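Local atomic coordinates of bile salt hydrolase/transferase (Clostridium perfringens, PDB entry 2BJF), a protein that hydrolyses the amide bond of glycine- and taurine-conjugated bile salts, releasing free bile acids, and can also act as a bile acid amine N-acyltransferase. Residues A[4-9]-A[14-19]; A[52-57]-A[105-110]; A[66-71]-A[276-281]; A[144-149]-A[154-159]; A[289-294]-A[300-305]. All coordinates share one frame; numbering follows the deposited sequence. Where two conformers were deposited one is given.

Contact 1 (A[4-9]-A[14-19]); sequences GLALET and HLFGRN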
# COMPACT_ATOMS: atom_id res chain seq x y z
N GLY A 4 18.95 10.54 -7.36
CA GLY A 4 20.07 11.35 -6.89
C GLY A 4 20.11 11.38 -5.37
O GLY A 4 19.07 11.35 -4.72
N LEU A 5 21.32 11.45 -4.82
CA LEU A 5 21.52 11.40 -3.37
C LEU A 5 22.70 12.26 -2.93
O LEU A 5 23.77 12.21 -3.54
CB LEU A 5 21.72 9.96 -2.90
CG LEU A 5 22.04 9.68 -1.42
CD1 LEU A 5 20.90 10.11 -0.50
CD2 LEU A 5 22.37 8.21 -1.21
N ALA A 6 22.49 13.05 -1.88
CA ALA A 6 23.56 13.78 -1.21
C ALA A 6 23.64 13.32 0.24
O ALA A 6 22.62 13.25 0.93
CB ALA A 6 23.33 15.28 -1.30
N LEU A 7 24.85 13.03 0.70
CA LEU A 7 25.05 12.44 2.03
C LEU A 7 26.38 12.89 2.63
O LEU A 7 27.42 12.81 1.97
CB LEU A 7 25.00 10.91 1.92
CG LEU A 7 24.74 10.03 3.15
CD1 LEU A 7 23.34 10.24 3.71
CD2 LEU A 7 24.95 8.58 2.77
N GLU A 8 26.34 13.37 3.87
CA GLU A 8 27.55 13.77 4.59
C GLU A 8 28.09 12.62 5.43
O GLU A 8 27.35 11.96 6.16
CB GLU A 8 27.29 14.99 5.48
CG GLU A 8 28.56 15.56 6.14
CD GLU A 8 28.29 16.68 7.13
OE1 GLU A 8 27.11 17.04 7.34
OE2 GLU A 8 29.27 17.20 7.70
N THR A 9 29.40 12.38 5.32
CA THR A 9 30.05 11.29 6.04
C THR A 9 30.35 11.65 7.49
O THR A 9 30.24 12.82 7.88
CB THR A 9 31.38 10.85 5.36
OG1 THR A 9 32.35 11.89 5.49
CG2 THR A 9 31.16 10.52 3.89
N HIS A 14 31.52 15.31 1.93
CA HIS A 14 30.24 15.36 1.23
C HIS A 14 30.21 14.47 0.00
O HIS A 14 30.97 14.66 -0.95
CB HIS A 14 29.87 16.80 0.89
CG HIS A 14 29.60 17.64 2.10
ND1 HIS A 14 30.60 18.27 2.81
CD2 HIS A 14 28.45 17.93 2.75
CE1 HIS A 14 30.08 18.92 3.83
NE2 HIS A 14 28.77 18.74 3.81
N LEU A 15 29.32 13.48 0.05
CA LEU A 15 29.12 12.56 -1.06
C LEU A 15 27.90 12.98 -1.87
O LEU A 15 26.87 13.37 -1.31
CB LEU A 15 28.93 11.12 -0.56
CG LEU A 15 29.98 10.50 0.36
CD1 LEU A 15 29.52 9.12 0.81
CD2 LEU A 15 31.36 10.41 -0.31
N PHE A 16 28.04 12.92 -3.19
CA PHE A 16 26.95 13.23 -4.11
C PHE A 16 27.03 12.32 -5.32
O PHE A 16 28.09 12.14 -5.90
CB PHE A 16 26.99 14.70 -4.53
CG PHE A 16 26.00 15.06 -5.60
CD1 PHE A 16 24.63 15.08 -5.33
CD2 PHE A 16 26.43 15.37 -6.89
CE1 PHE A 16 23.71 15.40 -6.32
CE2 PHE A 16 25.52 15.69 -7.89
CZ PHE A 16 24.15 15.71 -7.60
N GLY A 17 25.89 11.74 -5.71
CA GLY A 17 25.86 10.82 -6.83
C GLY A 17 24.46 10.35 -7.18
O GLY A 17 23.47 10.95 -6.77
N ARG A 18 24.39 9.26 -7.95
CA ARG A 18 23.12 8.83 -8.53
C ARG A 18 23.09 7.39 -9.02
O ARG A 18 24.12 6.81 -9.37
CB ARG A 18 22.74 9.77 -9.69
CG ARG A 18 23.78 9.87 -10.81
CD ARG A 18 23.53 8.87 -11.95
NE ARG A 18 22.25 9.10 -12.62
CZ ARG A 18 22.02 10.05 -13.51
NH1 ARG A 18 22.98 10.90 -13.88
NH2 ARG A 18 20.81 10.17 -14.06
N ASN A 19 21.89 6.83 -9.04
CA ASN A 19 21.58 5.67 -9.87
C ASN A 19 21.24 6.15 -11.27
O ASN A 19 20.47 7.10 -11.43
CB ASN A 19 20.36 4.92 -9.31
CG ASN A 19 20.70 4.00 -8.15
OD1 ASN A 19 21.87 3.72 -7.87
ND2 ASN A 19 19.67 3.53 -7.47
O HOH W 1 26.45 19.05 5.36
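With CG of Glu8 anti to its own nitrogen (chi1 -174°) and CG of His14 swung beside its backbone N (chi1 -66°), the two side chains run side by side in the N-terminal beta hairpin of this Ntn-hydrolase fold. CG of Glu8 lies over one face of the imidazole, 4.2 Å from the ring centroid, a CH-pi contact offset toward the rim. Carboxylate and ring do not bond directly; a water in the plane of the ring joins them, 2.8 Å from His14 NE2 and hydrogen-bonded to Glu8 OE1, while His14 ND1 turns to Glu285. Strands 4-8 and 14-19 are antiparallel. Leu5 with Gly17 and Leu7 with Leu15 form the hydrogen-bonded pairs, the shortest bond being Leu15 N to Leu7 O at 2.8 Å. Leu5, Leu7 and Leu15 face helix 249-257, whereas Ala6 and Phe16 meet strand 142-147 on the other face, so the hairpin lies between that helix and the other sheet. Arg18, which binds deoxycholate, bends away from strand 4-8; it makes a salt bridge to Asp69 and a hydrogen bond to Gly80. Its NE also donates to Asn19 O at 2.9 Å; NE stands above the plane of that carbonyl, while Asn19 O lies in the guanidinium plane.

Contact 2 (A[52-57]-A[105-110]); sequences YAVLGM and FLLWVL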
# COMPACT_ATOMS: atom_id res chain seq x y z
N TYR A 52 37.10 25.69 -14.67
CA TYR A 52 37.50 24.65 -13.73
C TYR A 52 37.58 23.29 -14.41
O TYR A 52 36.85 23.01 -15.36
CB TYR A 52 36.52 24.59 -12.55
CG TYR A 52 36.36 25.90 -11.81
CD1 TYR A 52 37.44 26.49 -11.15
CD2 TYR A 52 35.13 26.55 -11.77
CE1 TYR A 52 37.30 27.69 -10.46
CE2 TYR A 52 34.97 27.75 -11.08
CZ TYR A 52 36.06 28.32 -10.43
OH TYR A 52 35.92 29.50 -9.75
N ALA A 53 38.49 22.44 -13.92
CA ALA A 53 38.62 21.07 -14.39
C ALA A 53 37.40 20.26 -13.98
O ALA A 53 36.84 20.48 -12.91
CB ALA A 53 39.89 20.44 -13.85
N VAL A 54 37.00 19.32 -14.83
CA VAL A 54 35.76 18.55 -14.66
C VAL A 54 36.02 17.05 -14.75
O VAL A 54 36.84 16.60 -15.56
CB VAL A 54 34.70 18.96 -15.73
CG1 VAL A 54 33.44 18.12 -15.62
CG2 VAL A 54 34.36 20.45 -15.62
N LEU A 55 35.33 16.28 -13.91
CA LEU A 55 35.35 14.82 -13.98
C LEU A 55 33.95 14.25 -13.78
O LEU A 55 33.26 14.62 -12.82
CB LEU A 55 36.31 14.22 -12.94
CG LEU A 55 36.45 12.69 -12.94
CD1 LEU A 55 37.21 12.20 -14.17
CD2 LEU A 55 37.14 12.21 -11.67
N GLY A 56 33.54 13.36 -14.67
CA GLY A 56 32.24 12.69 -14.53
C GLY A 56 31.92 11.69 -15.62
O GLY A 56 32.70 11.49 -16.55
N MET A 57 30.76 11.05 -15.49
CA MET A 57 30.28 10.12 -16.50
C MET A 57 29.61 10.87 -17.64
O MET A 57 28.78 11.75 -17.40
CB MET A 57 29.30 9.11 -15.90
CG MET A 57 29.01 7.90 -16.79
SD MET A 57 30.36 6.70 -16.80
CE MET A 57 30.11 5.90 -15.21
N PHE A 105 23.92 21.82 -20.39
CA PHE A 105 23.64 22.40 -19.08
C PHE A 105 24.57 21.91 -17.97
O PHE A 105 25.10 22.71 -17.21
CB PHE A 105 22.17 22.19 -18.66
CG PHE A 105 21.82 22.86 -17.36
CD1 PHE A 105 21.46 24.20 -17.33
CD2 PHE A 105 21.86 22.15 -16.16
CE1 PHE A 105 21.14 24.83 -16.13
CE2 PHE A 105 21.54 22.77 -14.95
CZ PHE A 105 21.18 24.11 -14.94
N LEU A 106 24.75 20.59 -17.89
CA LEU A 106 25.58 20.00 -16.84
C LEU A 106 27.02 20.52 -16.91
O LEU A 106 27.58 20.96 -15.90
CB LEU A 106 25.53 18.47 -16.90
CG LEU A 106 25.74 17.72 -15.58
CD1 LEU A 106 25.09 16.36 -15.64
CD2 LEU A 106 27.21 17.61 -15.21
N LEU A 107 27.60 20.48 -18.10
CA LEU A 107 28.95 21.00 -18.32
C LEU A 107 29.04 22.51 -18.05
O LEU A 107 30.03 22.98 -17.50
CB LEU A 107 29.45 20.67 -19.73
CG LEU A 107 30.86 21.12 -20.14
CD1 LEU A 107 31.93 20.56 -19.21
CD2 LEU A 107 31.14 20.73 -21.58
N TRP A 108 28.00 23.24 -18.43
CA TRP A 108 27.94 24.69 -18.20
C TRP A 108 28.02 25.02 -16.70
O TRP A 108 28.70 25.97 -16.31
CB TRP A 108 26.67 25.29 -18.82
CG TRP A 108 26.45 26.75 -18.50
CD1 TRP A 108 26.99 27.82 -19.16
CD2 TRP A 108 25.62 27.29 -17.46
NE1 TRP A 108 26.55 28.99 -18.59
CE2 TRP A 108 25.71 28.69 -17.54
CE3 TRP A 108 24.81 26.72 -16.47
CZ2 TRP A 108 25.02 29.54 -16.67
CZ3 TRP A 108 24.13 27.56 -15.60
CH2 TRP A 108 24.24 28.96 -15.70
N VAL A 109 27.34 24.22 -15.88
CA VAL A 109 27.38 24.39 -14.43
C VAL A 109 28.78 24.12 -13.88
O VAL A 109 29.34 24.95 -13.15
CB VAL A 109 26.34 23.48 -13.72
CG1 VAL A 109 26.54 23.49 -12.20
CG2 VAL A 109 24.93 23.91 -14.07
N LEU A 110 29.35 22.97 -14.24
CA LEU A 110 30.61 22.52 -13.67
C LEU A 110 31.82 23.30 -14.16
O LEU A 110 32.76 23.54 -13.40
CB LEU A 110 30.82 21.02 -13.93
CG LEU A 110 29.80 20.06 -13.33
CD1 LEU A 110 30.20 18.64 -13.65
CD2 LEU A 110 29.66 20.26 -11.82
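Helix 105-112 packs here against the start of strand 54-61, a helix-on-sheet contact in the larger antiparallel sheet of the Ntn-hydrolase fold. Val54 carries most of it, its CB directed at the helix and its two methyls dividing the work. CG1, anti to the backbone N (chi1 177°), reaches Leu110 CD1 at 3.8 Å. CG2 lies 4.0 Å from Leu110 CB and 4.3 Å from Leu107 CD1, and so spans two residues about one helical turn apart. The side chains of Val54 and Leu110 meet at about a right angle, so that the branched end of the valine bears on the leucine from CB out to CD1. Beside this apolar patch, Tyr52 CB sits 4.0 Å from Leu110 O, and the same oxygen lies near the plane of the tyrosine ring, at its edge. That carbonyl accepts a hydrogen bond from Asn72 ND2, while the backbone of Tyr52 pairs with Ala111. Leu107 also touches Ile33 of the neighbouring strand 29-33, extending the apolar surface across the sheet. No hydrogen bond links the two segments themselves: dispersion and the exclusion of water hold the aliphatic groups together, and the hydrogen bonds involving Asn72 and Ala111 lie beside the patch.

Contact 3 (A[66-71]-A[276-281]); sequences TFADGM and TQYTSC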
# COMPACT_ATOMS: atom_id res chain seq x y z
N THR A 66 29.37 15.48 -23.48
CA THR A 66 28.12 15.76 -22.78
C THR A 66 27.98 14.80 -21.59
O THR A 66 28.31 13.62 -21.71
CB THR A 66 26.88 15.72 -23.72
OG1 THR A 66 25.70 16.08 -23.00
CG2 THR A 66 26.70 14.35 -24.37
N PHE A 67 27.50 15.32 -20.46
CA PHE A 67 27.58 14.59 -19.19
C PHE A 67 26.25 14.11 -18.62
O PHE A 67 25.21 14.73 -18.81
CB PHE A 67 28.29 15.45 -18.14
CG PHE A 67 29.77 15.58 -18.36
CD1 PHE A 67 30.66 14.74 -17.70
CD2 PHE A 67 30.27 16.54 -19.24
CE1 PHE A 67 32.03 14.85 -17.91
CE2 PHE A 67 31.64 16.66 -19.45
CZ PHE A 67 32.52 15.81 -18.78
N ALA A 68 26.32 12.98 -17.91
CA ALA A 68 25.18 12.44 -17.16
C ALA A 68 25.25 12.89 -15.70
O ALA A 68 24.22 13.20 -15.08
CB ALA A 68 25.17 10.93 -17.24
N ASP A 69 26.46 12.91 -15.15
CA ASP A 69 26.74 13.42 -13.81
C ASP A 69 28.23 13.64 -13.65
O ASP A 69 29.04 12.95 -14.28
CB ASP A 69 26.21 12.48 -12.71
CG ASP A 69 26.64 11.04 -12.91
OD1 ASP A 69 25.97 10.33 -13.68
OD2 ASP A 69 27.64 10.61 -12.29
N GLY A 70 28.60 14.60 -12.81
CA GLY A 70 30.00 14.92 -12.60
C GLY A 70 30.24 15.97 -11.54
O GLY A 70 29.31 16.45 -10.90
N MET A 71 31.51 16.32 -11.37
CA MET A 71 31.91 17.36 -10.43
C MET A 71 33.06 18.17 -11.00
O MET A 71 33.69 17.75 -11.98
CB MET A 71 32.31 16.75 -9.09
CG MET A 71 33.53 15.85 -9.17
SD MET A 71 33.99 15.11 -7.61
CE MET A 71 34.65 13.58 -8.24
N THR A 276 19.17 -0.27 -13.35
CA THR A 276 20.16 0.64 -12.78
C THR A 276 21.50 0.23 -13.39
O THR A 276 22.16 -0.70 -12.91
CB THR A 276 20.19 0.58 -11.24
OG1 THR A 276 18.93 1.03 -10.73
CG2 THR A 276 21.30 1.48 -10.68
N GLN A 277 21.88 0.92 -14.46
CA GLN A 277 23.08 0.60 -15.24
C GLN A 277 24.35 0.83 -14.43
O GLN A 277 25.28 0.02 -14.49
CB GLN A 277 23.12 1.40 -16.54
CG GLN A 277 21.95 1.13 -17.50
CD GLN A 277 22.09 -0.17 -18.29
OE1 GLN A 277 21.14 -0.62 -18.93
NE2 GLN A 277 23.28 -0.76 -18.28
N TYR A 278 24.39 1.94 -13.70
CA TYR A 278 25.50 2.26 -12.81
C TYR A 278 25.07 3.08 -11.60
O TYR A 278 24.00 3.70 -11.60
CB TYR A 278 26.67 2.93 -13.56
CG TYR A 278 26.46 4.36 -14.02
CD1 TYR A 278 26.66 5.43 -13.14
CD2 TYR A 278 26.11 4.65 -15.33
CE1 TYR A 278 26.48 6.75 -13.56
CE2 TYR A 278 25.93 5.96 -15.76
CZ TYR A 278 26.11 7.00 -14.87
OH TYR A 278 25.94 8.30 -15.30
N THR A 279 25.91 3.07 -10.57
CA THR A 279 25.72 3.88 -9.39
C THR A 279 27.01 4.65 -9.14
O THR A 279 28.07 4.05 -8.95
CB THR A 279 25.37 3.01 -8.16
OG1 THR A 279 24.19 2.25 -8.44
CG2 THR A 279 25.13 3.88 -6.93
N SER A 280 26.91 5.98 -9.17
CA SER A 280 28.07 6.83 -8.95
C SER A 280 27.99 7.54 -7.60
O SER A 280 26.90 7.85 -7.12
CB SER A 280 28.21 7.85 -10.08
OG SER A 280 27.17 8.81 -10.06
N CYS A 281 29.15 7.77 -7.00
CA CYS A 281 29.25 8.49 -5.74
C CYS A 281 30.52 9.33 -5.78
O CYS A 281 31.63 8.80 -5.81
CB CYS A 281 29.29 7.52 -4.56
SG CYS A 281 29.49 8.32 -2.95
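Asp69 receives two hydroxyls from strand 275-283, one on each carboxylate oxygen. Tyr278 OH donates to Asp69 OD1 at 2.6 Å, meeting the syn lone pair of that oxygen, and Ser280 OG donates to Asp69 OD2 at 2.9 Å from above the carboxylate plane. The tyrosine approaches from the opposite direction to the aspartate; OD1 lies in the plane of its ring, at the edge, with ring and carboxylate planes 39° apart. Asp69 CG sits between its backbone N and carbonyl carbon (chi1 50°), which turns the carboxylate toward the strand. Both oxygens have further partners, Arg18 at OD1 and Tyr289 OH, hydrogen-bonded to OD2. This buried network fixes the rotation of the carboxylate and probably favours its ionised form. Outside it, Ala68 CB packs 3.4 Å from Tyr278 OH and also lines the deoxycholate pocket. An aspartate at the corner between two strands, joined to an arginine that binds the product, is consistent with a second-shell position behind the bile-acid site, bridging the two sheets of an Ntn-hydrolase.

Contact 4 (A[144-149]-A[154-159]); sequences WMISDI and IVVEQT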
# COMPACT_ATOMS: atom_id res chain seq x y z
N TRP A 144 17.83 18.67 -13.09
CA TRP A 144 19.17 18.57 -12.52
C TRP A 144 19.20 18.76 -11.01
O TRP A 144 18.45 19.57 -10.46
CB TRP A 144 20.12 19.58 -13.18
CG TRP A 144 20.31 19.36 -14.65
CD1 TRP A 144 21.33 18.67 -15.25
CD2 TRP A 144 19.47 19.83 -15.71
NE1 TRP A 144 21.17 18.68 -16.62
CE2 TRP A 144 20.04 19.39 -16.93
CE3 TRP A 144 18.29 20.59 -15.75
CZ2 TRP A 144 19.47 19.68 -18.17
CZ3 TRP A 144 17.72 20.87 -16.99
CH2 TRP A 144 18.31 20.41 -18.18
N MET A 145 20.07 18.01 -10.35
CA MET A 145 20.40 18.24 -8.95
C MET A 145 21.84 18.75 -8.86
O MET A 145 22.74 18.21 -9.51
CB MET A 145 20.23 16.97 -8.12
CG MET A 145 20.43 17.18 -6.62
SD MET A 145 19.95 15.73 -5.66
CE MET A 145 20.58 16.18 -4.04
N ILE A 146 22.03 19.81 -8.08
CA ILE A 146 23.34 20.44 -7.91
C ILE A 146 23.66 20.51 -6.42
O ILE A 146 22.80 20.89 -5.62
CB ILE A 146 23.38 21.86 -8.55
CG1 ILE A 146 23.03 21.79 -10.04
CG2 ILE A 146 24.75 22.50 -8.36
CD1 ILE A 146 22.70 23.13 -10.68
N SER A 147 24.87 20.11 -6.05
CA SER A 147 25.28 20.03 -4.65
C SER A 147 26.76 20.36 -4.51
O SER A 147 27.53 20.13 -5.44
CB SER A 147 24.99 18.62 -4.11
OG SER A 147 24.96 18.61 -2.69
N ASP A 148 27.15 20.90 -3.36
CA ASP A 148 28.56 21.23 -3.13
C ASP A 148 29.07 20.87 -1.73
O ASP A 148 28.37 20.22 -0.95
CB ASP A 148 28.85 22.70 -3.49
CG ASP A 148 28.22 23.70 -2.52
OD1 ASP A 148 27.72 23.29 -1.46
OD2 ASP A 148 28.25 24.91 -2.84
N ILE A 149 30.29 21.32 -1.42
CA ILE A 149 30.97 20.98 -0.17
C ILE A 149 30.42 21.69 1.07
O ILE A 149 30.88 21.43 2.19
CB ILE A 149 32.51 21.19 -0.28
CG1 ILE A 149 32.84 22.65 -0.61
CG2 ILE A 149 33.10 20.24 -1.32
CD1 ILE A 149 34.31 23.01 -0.45
N ILE A 154 20.47 22.01 -4.57
CA ILE A 154 19.35 22.63 -5.30
C ILE A 154 18.84 21.72 -6.42
O ILE A 154 19.55 20.82 -6.88
CB ILE A 154 19.70 24.04 -5.86
CG1 ILE A 154 20.96 24.00 -6.74
CG2 ILE A 154 19.84 25.06 -4.72
CD1 ILE A 154 21.16 25.24 -7.60
N VAL A 155 17.60 21.96 -6.84
CA VAL A 155 16.98 21.23 -7.94
C VAL A 155 16.56 22.22 -9.01
O VAL A 155 15.91 23.23 -8.71
CB VAL A 155 15.77 20.38 -7.46
CG1 VAL A 155 15.02 19.77 -8.64
CG2 VAL A 155 16.23 19.29 -6.50
N VAL A 156 16.94 21.94 -10.26
CA VAL A 156 16.65 22.82 -11.38
C VAL A 156 15.66 22.16 -12.34
O VAL A 156 15.95 21.11 -12.91
CB VAL A 156 17.94 23.20 -12.15
CG1 VAL A 156 17.63 24.16 -13.29
CG2 VAL A 156 18.97 23.81 -11.20
N GLU A 157 14.49 22.78 -12.50
CA GLU A 157 13.44 22.25 -13.37
C GLU A 157 12.84 23.37 -14.21
O GLU A 157 12.33 24.35 -13.67
CB GLU A 157 12.35 21.56 -12.54
CG GLU A 157 12.84 20.35 -11.76
CD GLU A 157 11.76 19.67 -10.92
OE1 GLU A 157 10.72 20.29 -10.62
OE2 GLU A 157 11.98 18.50 -10.55
N GLN A 158 12.90 23.22 -15.53
CA GLN A 158 12.24 24.18 -16.40
C GLN A 158 10.89 23.66 -16.86
O GLN A 158 10.80 22.60 -17.49
CB GLN A 158 13.11 24.57 -17.60
CG GLN A 158 12.52 25.74 -18.39
CD GLN A 158 13.52 26.42 -19.30
OE1 GLN A 158 14.56 26.91 -18.85
NE2 GLN A 158 13.20 26.48 -20.59
N THR A 159 9.85 24.42 -16.54
CA THR A 159 8.48 24.11 -16.93
C THR A 159 8.00 25.13 -17.95
O THR A 159 8.75 26.02 -18.35
CB THR A 159 7.54 24.09 -15.71
OG1 THR A 159 7.54 25.38 -15.09
CG2 THR A 159 7.98 23.04 -14.69
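The indole of Trp144 presents an edge to Val156, with CE3 3.7 Å from Val156 O and that oxygen near the ring plane; elsewhere the indole meets the ring of Phe105 from helix 105-112, their planes inclined at about 45°. Trp144 and Val156 form one hydrogen-bonded pair of the antiparallel beta hairpin 142-147/153-158, within the larger sheet of the Ntn-hydrolase fold. The bond from Val156 N to Trp144 O is nearly straight (2.8 Å, 171° at the hydrogen). Ile146 and Ile154 make the next such pair, with Met145 and Val155 as the non-hydrogen-bonded pair between. On the face of Trp144, the two isoleucines run side by side: CG1 of Ile154, placed between its backbone N and carbonyl carbon (chi1 55°), comes 3.7 Å from Ile146 CB. Ile146, Ile154 and Val156 turn this face to helix 116-123, which touches all three through Val119, Val116 and Leu123. The face of Met145 looks the other way, to Phe16 of the N-terminal hairpin, so the hairpin has helix 116-123 on one face and, at Met145, the sheet of strand 14-22 on the other. Diagonally across the pairs, the Ile146 side chain also meets Val156, its CD1 3.8 Å from Val156 CG2.

Contact 5 (A[289-294]-A[300-305]); sequences YYYNTY and NAIDMN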
# COMPACT_ATOMS: atom_id res chain seq x y z
N TYR A 289 35.79 10.27 -8.08
CA TYR A 289 34.58 9.73 -8.67
C TYR A 289 34.57 8.22 -8.44
O TYR A 289 35.37 7.49 -9.03
CB TYR A 289 34.53 10.06 -10.17
CG TYR A 289 33.22 9.73 -10.85
CD1 TYR A 289 32.25 10.72 -11.04
CD2 TYR A 289 32.95 8.45 -11.32
CE1 TYR A 289 31.04 10.42 -11.67
CE2 TYR A 289 31.75 8.14 -11.95
CZ TYR A 289 30.80 9.13 -12.12
OH TYR A 289 29.61 8.83 -12.74
N TYR A 290 33.67 7.76 -7.57
CA TYR A 290 33.47 6.33 -7.34
C TYR A 290 32.25 5.85 -8.11
O TYR A 290 31.25 6.55 -8.19
CB TYR A 290 33.24 6.02 -5.86
CG TYR A 290 34.35 6.42 -4.91
CD1 TYR A 290 35.44 5.58 -4.69
CD2 TYR A 290 34.28 7.61 -4.19
CE1 TYR A 290 36.45 5.93 -3.81
CE2 TYR A 290 35.28 7.97 -3.30
CZ TYR A 290 36.37 7.13 -3.11
OH TYR A 290 37.36 7.49 -2.23
N TYR A 291 32.33 4.64 -8.66
CA TYR A 291 31.17 4.04 -9.32
C TYR A 291 31.27 2.53 -9.42
O TYR A 291 32.37 1.97 -9.43
CB TYR A 291 30.96 4.65 -10.72
CG TYR A 291 31.82 4.03 -11.79
CD1 TYR A 291 31.29 3.11 -12.69
CD2 TYR A 291 33.18 4.35 -11.89
CE1 TYR A 291 32.08 2.52 -13.67
CE2 TYR A 291 33.98 3.77 -12.87
CZ TYR A 291 33.42 2.86 -13.76
OH TYR A 291 34.21 2.28 -14.73
N ASN A 292 30.12 1.88 -9.49
CA ASN A 292 30.04 0.49 -9.94
C ASN A 292 28.96 0.37 -11.01
O ASN A 292 28.29 1.35 -11.33
CB ASN A 292 29.85 -0.49 -8.77
CG ASN A 292 28.51 -0.32 -8.05
OD1 ASN A 292 27.64 0.44 -8.48
ND2 ASN A 292 28.35 -1.06 -6.96
N THR A 293 28.81 -0.83 -11.58
CA THR A 293 27.86 -1.03 -12.67
C THR A 293 26.97 -2.24 -12.42
O THR A 293 27.22 -3.02 -11.50
CB THR A 293 28.59 -1.20 -14.03
OG1 THR A 293 29.39 -2.38 -14.01
CG2 THR A 293 29.47 0.01 -14.33
N TYR A 294 25.93 -2.38 -13.24
CA TYR A 294 25.04 -3.54 -13.15
C TYR A 294 25.82 -4.85 -13.29
O TYR A 294 25.56 -5.82 -12.58
CB TYR A 294 23.92 -3.46 -14.20
CG TYR A 294 22.76 -4.38 -13.89
CD1 TYR A 294 21.67 -3.91 -13.16
CD2 TYR A 294 22.77 -5.71 -14.30
CE1 TYR A 294 20.60 -4.75 -12.85
CE2 TYR A 294 21.71 -6.56 -14.00
CZ TYR A 294 20.63 -6.07 -13.27
OH TYR A 294 19.58 -6.90 -12.96
N ASN A 300 34.81 1.23 -8.41
CA ASN A 300 36.01 1.76 -9.06
C ASN A 300 36.19 3.23 -8.72
O ASN A 300 35.21 3.96 -8.59
CB ASN A 300 35.91 1.60 -10.58
CG ASN A 300 35.54 0.20 -10.99
OD1 ASN A 300 36.35 -0.72 -10.91
ND2 ASN A 300 34.30 0.02 -11.44
N ALA A 301 37.44 3.67 -8.59
CA ALA A 301 37.74 5.04 -8.20
C ALA A 301 38.64 5.75 -9.21
O ALA A 301 39.67 5.21 -9.62
CB ALA A 301 38.39 5.07 -6.82
N ILE A 302 38.22 6.95 -9.61
CA ILE A 302 39.04 7.82 -10.45
C ILE A 302 39.19 9.16 -9.72
O ILE A 302 38.21 9.84 -9.44
CB ILE A 302 38.42 8.01 -11.86
CG1 ILE A 302 38.44 6.68 -12.62
CG2 ILE A 302 39.20 9.07 -12.66
CD1 ILE A 302 37.30 6.49 -13.59
N ASP A 303 40.44 9.50 -9.42
CA ASP A 303 40.78 10.71 -8.68
C ASP A 303 41.22 11.80 -9.66
O ASP A 303 42.28 11.68 -10.28
CB ASP A 303 41.89 10.40 -7.66
CG ASP A 303 42.18 11.56 -6.71
OD1 ASP A 303 41.80 12.71 -6.99
OD2 ASP A 303 42.81 11.29 -5.66
N MET A 304 40.40 12.84 -9.79
CA MET A 304 40.70 13.93 -10.73
C MET A 304 41.97 14.70 -10.35
O MET A 304 42.65 15.25 -11.21
CB MET A 304 39.51 14.88 -10.89
CG MET A 304 39.30 15.87 -9.75
SD MET A 304 37.83 16.90 -9.96
CE MET A 304 38.23 17.77 -11.47
N ASN A 305 42.28 14.72 -9.05
CA ASN A 305 43.43 15.45 -8.54
C ASN A 305 44.77 14.77 -8.82
O ASN A 305 45.84 15.37 -8.63
CB ASN A 305 43.26 15.75 -7.05
CG ASN A 305 42.21 16.81 -6.79
OD1 ASN A 305 42.35 17.95 -7.23
ND2 ASN A 305 41.16 16.44 -6.08
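Tyr291 lays its ring across the side chain of Asn300, ring and amide planes 49° apart, in the antiparallel beta hairpin 288-293/300-303 at one side of the sheet that also holds strands 3-8, 14-22 and 275-283. The Tyr291 torsion (chi1 83°) holds CG between backbone N and carbonyl carbon and swings the ring over the neighbouring strand. Asn300 ND2 then stands 3.8 Å above one ring face, toward the rim, and Asn300 CB is 3.7 Å from Tyr291 CE2. The same amide nitrogen donates a weak, bent bond to Tyr291 O at 3.4 Å, beside the straight backbone bond from Asn300 N to that oxygen at 2.7 Å. On the far face of the sheet, Tyr290 sets CD1 and CE1 against the methyl of Ala301. Tyr289 turns its end away from strand 300-303, toward Asp69; Tyr291 OH is bound instead to Asn320 N. Asn300 OD1 accepts from Asn326 of the second subunit, and Asn300 and Ala301 pair with a parallel strand of that chain, so the sheet continues across the interface of the tetramer. At the end of the strand, Asp303 OD1 closes an Asx turn by accepting from Asn305 N at 2.9 Å.

Overall arrangement
From the N terminus, contact 1 closes the first hairpin and supplies two neighbouring strands of the smaller sheet within the chain. Contact 2 spans 48 residues, bringing helix 105-112 onto the larger sheet. Contact 3 opens within that loop and closes far beyond it, so the two cross; its long span ties strands of the larger sheet to strand 275-283 of the other. Contact 4, a hairpin in the larger sheet, is nested inside the loop of contact 3, and touches contact 1 through Phe16 and contact 2 through Phe105. Contact 5 closes another hairpin further on, whose first strand lies beside strand 275-283. Contacts 1 and 5 converge on contact 3 at Asp69.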